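Local coordinates for DNA-binding protein reb1 (Schizosaccharomyces pombe, PDB 5EYB) that binds specific DNA sequences at rDNA replication and transcription termination sites and at gene promoters, and helps terminate transcription by RNA polymerase I, at residues T38-S43 with G51-L56; W19-R24 with V57-Q62; W289-I294 with K332-Y337. All coordinates share one frame; numbering follows the deposited sequence.

Interaction 1 of 3, residues T38-S43 with G51-L56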
# COMPACT_ATOMS: atom_id res chain seq x y z
N THR A 38 -0.65 -23.29 24.78
CA THR A 38 -2.05 -22.93 24.94
C THR A 38 -2.19 -21.74 25.88
O THR A 38 -3.06 -20.89 25.70
CB THR A 38 -2.88 -24.10 25.48
OG1 THR A 38 -2.44 -24.45 26.79
CG2 THR A 38 -2.75 -25.31 24.56
N GLN A 39 -1.33 -21.68 26.89
CA GLN A 39 -1.37 -20.60 27.87
C GLN A 39 -0.92 -19.29 27.26
O GLN A 39 -1.44 -18.22 27.60
CB GLN A 39 -0.49 -20.94 29.08
CG GLN A 39 -0.97 -22.15 29.86
CD GLN A 39 -0.04 -22.50 31.00
OE1 GLN A 39 0.89 -23.29 30.84
NE2 GLN A 39 -0.29 -21.92 32.17
N VAL A 40 0.05 -19.36 26.35
CA VAL A 40 0.53 -18.18 25.65
C VAL A 40 -0.53 -17.68 24.67
O VAL A 40 -0.76 -16.48 24.56
CB VAL A 40 1.84 -18.48 24.89
CG1 VAL A 40 2.25 -17.28 24.06
CG2 VAL A 40 2.94 -18.85 25.87
N ALA A 41 -1.18 -18.61 23.97
CA ALA A 41 -2.24 -18.27 23.04
C ALA A 41 -3.42 -17.62 23.76
O ALA A 41 -4.11 -16.77 23.19
CB ALA A 41 -2.71 -19.51 22.28
N ASP A 42 -3.65 -18.01 25.01
CA ASP A 42 -4.72 -17.42 25.80
C ASP A 42 -4.37 -15.98 26.18
O ASP A 42 -5.24 -15.11 26.16
CB ASP A 42 -4.98 -18.25 27.06
N SER A 43 -3.11 -15.74 26.50
CA SER A 43 -2.64 -14.40 26.83
C SER A 43 -2.68 -13.47 25.62
O SER A 43 -2.90 -12.27 25.75
CB SER A 43 -1.21 -14.44 27.39
OG SER A 43 -1.15 -15.18 28.59
N GLY A 51 3.36 -9.11 32.46
CA GLY A 51 4.40 -9.99 32.97
C GLY A 51 5.51 -10.31 31.99
O GLY A 51 5.97 -9.43 31.26
N PRO A 52 5.94 -11.57 31.97
CA PRO A 52 7.07 -12.04 31.15
C PRO A 52 6.82 -11.90 29.65
O PRO A 52 7.76 -11.63 28.90
CB PRO A 52 7.19 -13.52 31.54
CG PRO A 52 5.84 -13.89 32.02
CD PRO A 52 5.32 -12.68 32.72
N LEU A 53 5.58 -12.09 29.23
CA LEU A 53 5.23 -12.01 27.81
C LEU A 53 5.43 -10.59 27.31
O LEU A 53 5.81 -10.37 26.16
CB LEU A 53 3.79 -12.47 27.58
CG LEU A 53 3.36 -12.61 26.12
CD1 LEU A 53 4.28 -13.55 25.37
CD2 LEU A 53 1.92 -13.10 26.04
N SER A 54 5.16 -9.62 28.19
CA SER A 54 5.40 -8.22 27.89
C SER A 54 6.90 -7.96 27.76
O SER A 54 7.34 -7.22 26.88
CB SER A 54 4.80 -7.33 28.98
OG SER A 54 5.03 -5.96 28.72
N SER A 55 7.68 -8.58 28.64
CA SER A 55 9.14 -8.46 28.60
C SER A 55 9.71 -9.10 27.34
O SER A 55 10.68 -8.62 26.76
CB SER A 55 9.77 -9.10 29.84
OG SER A 55 9.41 -8.40 31.02
N LEU A 56 9.09 -10.20 26.91
CA LEU A 56 9.54 -10.94 25.74
C LEU A 56 9.38 -10.14 24.46
O LEU A 56 10.27 -10.13 23.61
CB LEU A 56 8.78 -12.26 25.63
CG LEU A 56 9.08 -13.11 24.40
CD1 LEU A 56 10.53 -13.56 24.39
CD2 LEU A 56 8.15 -14.30 24.35

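Interaction 2 of 3, residues W19-R24 with V57-Q62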
# COMPACT_ATOMS: atom_id res chain seq x y z
N TRP A 19 10.78 -16.36 11.14
CA TRP A 19 9.81 -17.28 11.73
C TRP A 19 10.50 -18.27 12.65
O TRP A 19 10.01 -18.59 13.73
CB TRP A 19 9.02 -18.01 10.65
CG TRP A 19 7.95 -17.19 10.01
CD1 TRP A 19 7.92 -16.73 8.73
CD2 TRP A 19 6.74 -16.74 10.63
NE1 TRP A 19 6.77 -16.02 8.51
CE2 TRP A 19 6.03 -16.01 9.66
CE3 TRP A 19 6.19 -16.88 11.91
CZ2 TRP A 19 4.79 -15.41 9.92
CZ3 TRP A 19 4.96 -16.29 12.17
CH2 TRP A 19 4.28 -15.57 11.18
N ASP A 20 11.66 -18.77 12.20
CA ASP A 20 12.42 -19.74 12.98
C ASP A 20 12.92 -19.11 14.27
O ASP A 20 12.98 -19.77 15.31
CB ASP A 20 13.59 -20.28 12.17
CG ASP A 20 13.15 -21.24 11.08
OD1 ASP A 20 12.08 -21.87 11.24
OD2 ASP A 20 13.87 -21.38 10.07
N TYR A 21 13.29 -17.83 14.21
CA TYR A 21 13.73 -17.12 15.40
C TYR A 21 12.59 -16.97 16.40
O TYR A 21 12.77 -17.19 17.60
CB TYR A 21 14.29 -15.74 15.03
CG TYR A 21 14.65 -14.90 16.23
CD1 TYR A 21 15.80 -15.17 16.97
CD2 TYR A 21 13.84 -13.85 16.64
CE1 TYR A 21 16.13 -14.41 18.07
CE2 TYR A 21 14.17 -13.08 17.74
CZ TYR A 21 15.31 -13.36 18.45
OH TYR A 21 15.64 -12.60 19.55
N LEU A 22 11.43 -16.59 15.90
CA LEU A 22 10.25 -16.40 16.74
C LEU A 22 9.87 -17.69 17.45
O LEU A 22 9.66 -17.71 18.66
CB LEU A 22 9.08 -15.88 15.91
CG LEU A 22 7.90 -15.32 16.71
CD1 LEU A 22 8.36 -14.10 17.50
CD2 LEU A 22 6.74 -14.98 15.79
N GLU A 23 9.78 -18.77 16.68
CA GLU A 23 9.40 -20.07 17.21
C GLU A 23 10.38 -20.55 18.27
O GLU A 23 9.98 -21.09 19.31
CB GLU A 23 9.30 -21.10 16.08
N ARG A 24 11.68 -20.36 18.02
CA ARG A 24 12.72 -20.76 18.96
C ARG A 24 12.64 -19.94 20.24
O ARG A 24 12.73 -20.47 21.35
CB ARG A 24 14.11 -20.62 18.33
CG ARG A 24 15.25 -20.99 19.27
CD ARG A 24 16.58 -20.40 18.81
NE ARG A 24 17.64 -20.61 19.80
CZ ARG A 24 18.86 -20.09 19.72
NH1 ARG A 24 19.19 -19.31 18.70
NH2 ARG A 24 19.76 -20.34 20.67
N VAL A 57 8.24 -9.47 24.32
CA VAL A 57 7.97 -8.67 23.12
C VAL A 57 8.96 -7.52 23.01
O VAL A 57 9.49 -7.25 21.94
CB VAL A 57 6.53 -8.13 23.12
CG1 VAL A 57 6.32 -7.17 21.95
CG2 VAL A 57 5.53 -9.27 23.06
N LYS A 58 9.21 -6.85 24.14
CA LYS A 58 10.20 -5.78 24.20
C LYS A 58 11.55 -6.25 23.67
O LYS A 58 12.25 -5.50 22.99
CB LYS A 58 10.34 -5.27 25.64
CG LYS A 58 9.84 -3.85 25.84
CD LYS A 58 9.99 -3.41 27.29
CE LYS A 58 9.05 -4.18 28.20
NZ LYS A 58 9.27 -3.84 29.64
N LEU A 59 11.90 -7.49 23.99
CA LEU A 59 13.14 -8.10 23.50
C LEU A 59 13.08 -8.28 21.98
O LEU A 59 14.03 -7.94 21.27
CB LEU A 59 13.38 -9.45 24.18
CG LEU A 59 14.56 -10.31 23.72
CD1 LEU A 59 15.19 -10.99 24.92
CD2 LEU A 59 14.13 -11.35 22.70
N LEU A 60 11.96 -8.82 21.50
CA LEU A 60 11.75 -9.04 20.07
C LEU A 60 11.90 -7.75 19.28
O LEU A 60 12.55 -7.73 18.23
CB LEU A 60 10.37 -9.65 19.83
CG LEU A 60 10.13 -11.03 20.42
CD1 LEU A 60 8.72 -11.50 20.11
CD2 LEU A 60 11.16 -12.02 19.90
N VAL A 61 11.29 -6.68 19.78
CA VAL A 61 11.35 -5.38 19.14
C VAL A 61 12.80 -4.94 18.99
O VAL A 61 13.20 -4.42 17.94
CB VAL A 61 10.57 -4.31 19.93
CG1 VAL A 61 10.73 -2.95 19.28
CG2 VAL A 61 9.10 -4.69 20.01
N GLN A 62 13.59 -5.16 20.03
CA GLN A 62 15.00 -4.81 20.01
C GLN A 62 15.79 -5.78 19.14
O GLN A 62 16.72 -5.38 18.43
CB GLN A 62 15.57 -4.80 21.43
CG GLN A 62 17.07 -4.59 21.49
CD GLN A 62 17.63 -4.84 22.86
OE1 GLN A 62 18.60 -5.59 23.02
NE2 GLN A 62 17.04 -4.23 23.88

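Interaction 3 of 3, residues W289-I294 with K332-Y337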
# COMPACT_ATOMS: atom_id res chain seq x y z
N TRP A 289 -31.55 16.44 4.99
CA TRP A 289 -30.73 16.57 6.18
C TRP A 289 -29.29 16.96 5.84
O TRP A 289 -28.70 17.82 6.49
CB TRP A 289 -30.73 15.26 6.98
CG TRP A 289 -29.82 15.30 8.18
CD1 TRP A 289 -30.14 15.71 9.44
CD2 TRP A 289 -28.45 14.91 8.22
NE1 TRP A 289 -29.05 15.60 10.26
CE2 TRP A 289 -27.99 15.11 9.54
CE3 TRP A 289 -27.55 14.41 7.27
CZ2 TRP A 289 -26.69 14.83 9.93
CZ3 TRP A 289 -26.26 14.13 7.66
CH2 TRP A 289 -25.83 14.34 8.98
N LEU A 290 -28.75 16.33 4.80
CA LEU A 290 -27.39 16.61 4.37
C LEU A 290 -27.26 18.04 3.86
O LEU A 290 -26.34 18.76 4.26
CB LEU A 290 -26.96 15.62 3.28
CG LEU A 290 -25.55 15.82 2.72
CD1 LEU A 290 -24.52 15.82 3.84
CD2 LEU A 290 -25.22 14.75 1.69
N LEU A 291 -28.17 18.44 2.99
CA LEU A 291 -28.13 19.79 2.43
C LEU A 291 -28.40 20.85 3.50
O LEU A 291 -27.89 21.96 3.42
CB LEU A 291 -29.14 19.93 1.29
CG LEU A 291 -28.86 19.09 0.04
CD1 LEU A 291 -29.91 19.36 -1.03
CD2 LEU A 291 -27.46 19.38 -0.49
N GLU A 292 -29.20 20.49 4.50
CA GLU A 292 -29.48 21.41 5.60
C GLU A 292 -28.28 21.56 6.52
O GLU A 292 -27.97 22.65 6.99
CB GLU A 292 -30.70 20.95 6.39
CG GLU A 292 -32.02 21.30 5.74
CD GLU A 292 -33.21 20.80 6.52
OE1 GLU A 292 -33.09 19.74 7.17
OE2 GLU A 292 -34.27 21.47 6.50
N ARG A 293 -27.60 20.45 6.77
CA ARG A 293 -26.41 20.47 7.61
C ARG A 293 -25.28 21.21 6.90
O ARG A 293 -24.46 21.87 7.54
CB ARG A 293 -25.98 19.05 7.99
N ILE A 294 -25.25 21.11 5.58
CA ILE A 294 -24.27 21.84 4.78
C ILE A 294 -24.63 23.33 4.75
O ILE A 294 -23.75 24.18 4.90
CB ILE A 294 -24.19 21.29 3.35
CG1 ILE A 294 -23.51 19.92 3.36
CG2 ILE A 294 -23.42 22.24 2.45
CD1 ILE A 294 -23.40 19.27 2.00
N LYS A 332 -24.59 18.07 -9.06
CA LYS A 332 -24.64 17.76 -10.48
C LYS A 332 -26.07 17.53 -10.98
O LYS A 332 -26.40 17.84 -12.13
CB LYS A 332 -23.77 16.54 -10.79
CG LYS A 332 -23.68 16.18 -12.26
CD LYS A 332 -22.88 14.89 -12.47
CE LYS A 332 -22.86 14.48 -13.93
NZ LYS A 332 -22.11 13.21 -14.14
N MET A 333 -26.93 16.98 -10.12
CA MET A 333 -28.27 16.58 -10.54
C MET A 333 -29.35 17.60 -10.20
O MET A 333 -30.31 17.76 -10.95
CB MET A 333 -28.64 15.22 -9.92
CG MET A 333 -27.74 14.08 -10.37
SD MET A 333 -27.51 14.03 -12.16
CE MET A 333 -26.30 12.72 -12.32
N ILE A 334 -29.21 18.28 -9.06
CA ILE A 334 -30.18 19.29 -8.67
C ILE A 334 -30.04 20.54 -9.53
O ILE A 334 -28.98 21.17 -9.56
CB ILE A 334 -30.03 19.69 -7.19
CG1 ILE A 334 -30.26 18.47 -6.29
CG2 ILE A 334 -31.00 20.80 -6.83
CD1 ILE A 334 -29.97 18.74 -4.83
N PRO A 335 -31.12 20.91 -10.25
CA PRO A 335 -31.11 22.04 -11.18
C PRO A 335 -30.80 23.38 -10.51
O PRO A 335 -30.37 24.32 -11.18
CB PRO A 335 -32.53 22.04 -11.75
CG PRO A 335 -33.03 20.65 -11.54
CD PRO A 335 -32.42 20.22 -10.25
N SER A 336 -31.02 23.45 -9.20
CA SER A 336 -30.82 24.69 -8.46
C SER A 336 -29.36 25.15 -8.50
O SER A 336 -29.08 26.34 -8.47
CB SER A 336 -31.27 24.52 -7.01
OG SER A 336 -32.62 24.09 -6.95
N TYR A 337 -28.44 24.19 -8.57
CA TYR A 337 -27.01 24.51 -8.56
C TYR A 337 -26.51 25.06 -9.89
O TYR A 337 -25.40 25.59 -9.97
CB TYR A 337 -26.20 23.27 -8.16
CG TYR A 337 -26.29 22.96 -6.69
CD1 TYR A 337 -25.46 23.59 -5.77
CD2 TYR A 337 -27.21 22.04 -6.21
CE1 TYR A 337 -25.55 23.32 -4.42
CE2 TYR A 337 -27.30 21.75 -4.86
CZ TYR A 337 -26.47 22.39 -3.97
OH TYR A 337 -26.55 22.11 -2.63

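Interaction 1 of 3, residues T38-S43 with G51-L56
Leu53 carries the contact from its side, spreading its two methyls over Val40 and Ser43, residues one helical turn apart on helix 37-43. The meeting is apolar. Leu53 CD2 lies against Ser43 CB at 3.7 Å, so the carbon of the serine, not its oxygen, does the touching, while Leu53 CD1 sits more loosely beside Val40 CG1 at 4.4 Å. The leucine holds CG trans to its own backbone N (chi1 -172°), and its fork then opens toward the neighbouring helix. A branched, flexible side chain suits this place because one residue can serve two partners. Val40, buried and beta-branched, also packs on Tyr80, and Leu53 touches Leu44 just beyond the end of helix 37-43.

Both segments belong to a Myb-associated domain, a family of the helix-turn-helix clan, and the pair joins two of its successive helices across a short connection without regular secondary structure. Farther along helix 51-63, Leu56 turns to helix 16-32, where it packs on Arg25, Met26 and Phe29.

The hydrogen bonds of the two segments do not run between them; the notable side-chain one is within helix 37-43. Ser43 OG gives its hydrogen to Gln39 O, 3.2 Å away. It approaches at 150° to the C=O bond, somewhat off the carbonyl plane. Ser43 N also bonds to this Gln39 O, from the opposite face, so one carbonyl receives two donors from the same residue. Serine fits here because its small hydroxyl can fold back on the preceding turn, while CB, placed by the backbone, points to Leu53.

Interaction 2 of 3, residues W19-R24 with V57-Q62
Leu59 and Leu60 of helix 51-63 meet Tyr21 and Leu22 of helix 16-32 in an apolar contact between two helices that run nearly antiparallel. The short segments' axes make an angle of 155° and come no closer than 12.2 Å, a wide spacing bridged by the ends of long side chains.

At the start of the second segment, Val57 turns to another neighbour, packing on Arg69 and Leu73 of helix 69-79, and Lys58 packs against a phosphate of the bound DNA, a natural place for a long basic chain. Leu59 comes next. Its CD2 lies 3.7 Å from Tyr21 OH, a methyl resting beside the hydroxyl at the margin of the contact.

Leu60, buried, is the centre of the meeting and uses both branches. CD1 reaches Leu22 CD1 at 3.7 Å, the two side chains crossing at about a right angle, and CD2 comes within 3.9 Å of Tyr21 CE2, approaching the ring obliquely. Its CG stands opposite the carbonyl carbon (chi1 -64°), and CD1 continues extended, which carries that methyl across to helix 16-32. Tyr21 suits the facing position because its long, flat ring spans the gap and offers carbon to Leu60 while its hydroxyl end reaches Leu59; its side chain also touches Met64.

Val61 returns to Arg69. Helix 51-63 thus packs against both helix 16-32 and helix 69-79, as part of the helical packing of a Myb-associated domain, a family of the helix-turn-helix clan.

Interaction 3 of 3, residues W289-I294 with K332-Y337
The hydroxyl of Tyr337 is hydrogen-bonded to Thr346 OG1, and beside that polar bond Leu291 CD2 packs against the same Tyr337 OH at 3.6 Å. Tyrosine suits the place: it brings a polar end to its threonine partner, and its side chain also packs on Phe327 of helix 320-333. Leu291, buried on helix 284-299, uses its other branch for Ile334, CD1 meeting Ile334 CD1 at 3.9 Å, tip to tip. The extended isoleucine chain, CD1 anti to CA (chi2 173°), sends that methyl toward the leucine.

Ile334 is where the backbone leaves helix 320-333. Pro335 follows, and Tyr337 N returns to bond Ile334 O at 3.2 Å, closing a tight turn. The edge of the Tyr337 ring also faces Ile334 O in the plane of the ring. The turn brings Ile334 and Tyr337 to the same side, where both face Leu291, which packs further on Ala349, Ile350 and Phe353. With its nearest atom about 16 Å from the DNA, the contact joins helix 284-299 to the turn after helix 320-333 and to helix 342-356, in an all-helical bundle at the C-terminal end of the chain.

In the fold
From the N terminus, helix 16-32 opens the loop that interaction 2 closes when the chain returns on helix 51-63. Within that loop lies the smaller one of interaction 1, in which helix 37-43 meets the start of the same helix 51-63. The two contacts have centres about 13 Å apart and use consecutive segments of that shared helix, tying the first three helices of one Myb-associated domain together. Interaction 3 comes much later, in series with both: it closes a separate loop from helix 284-299 to the turn after helix 320-333. Its centre is about 56 Å from that of interaction 2, on the opposite side of the chain's centre.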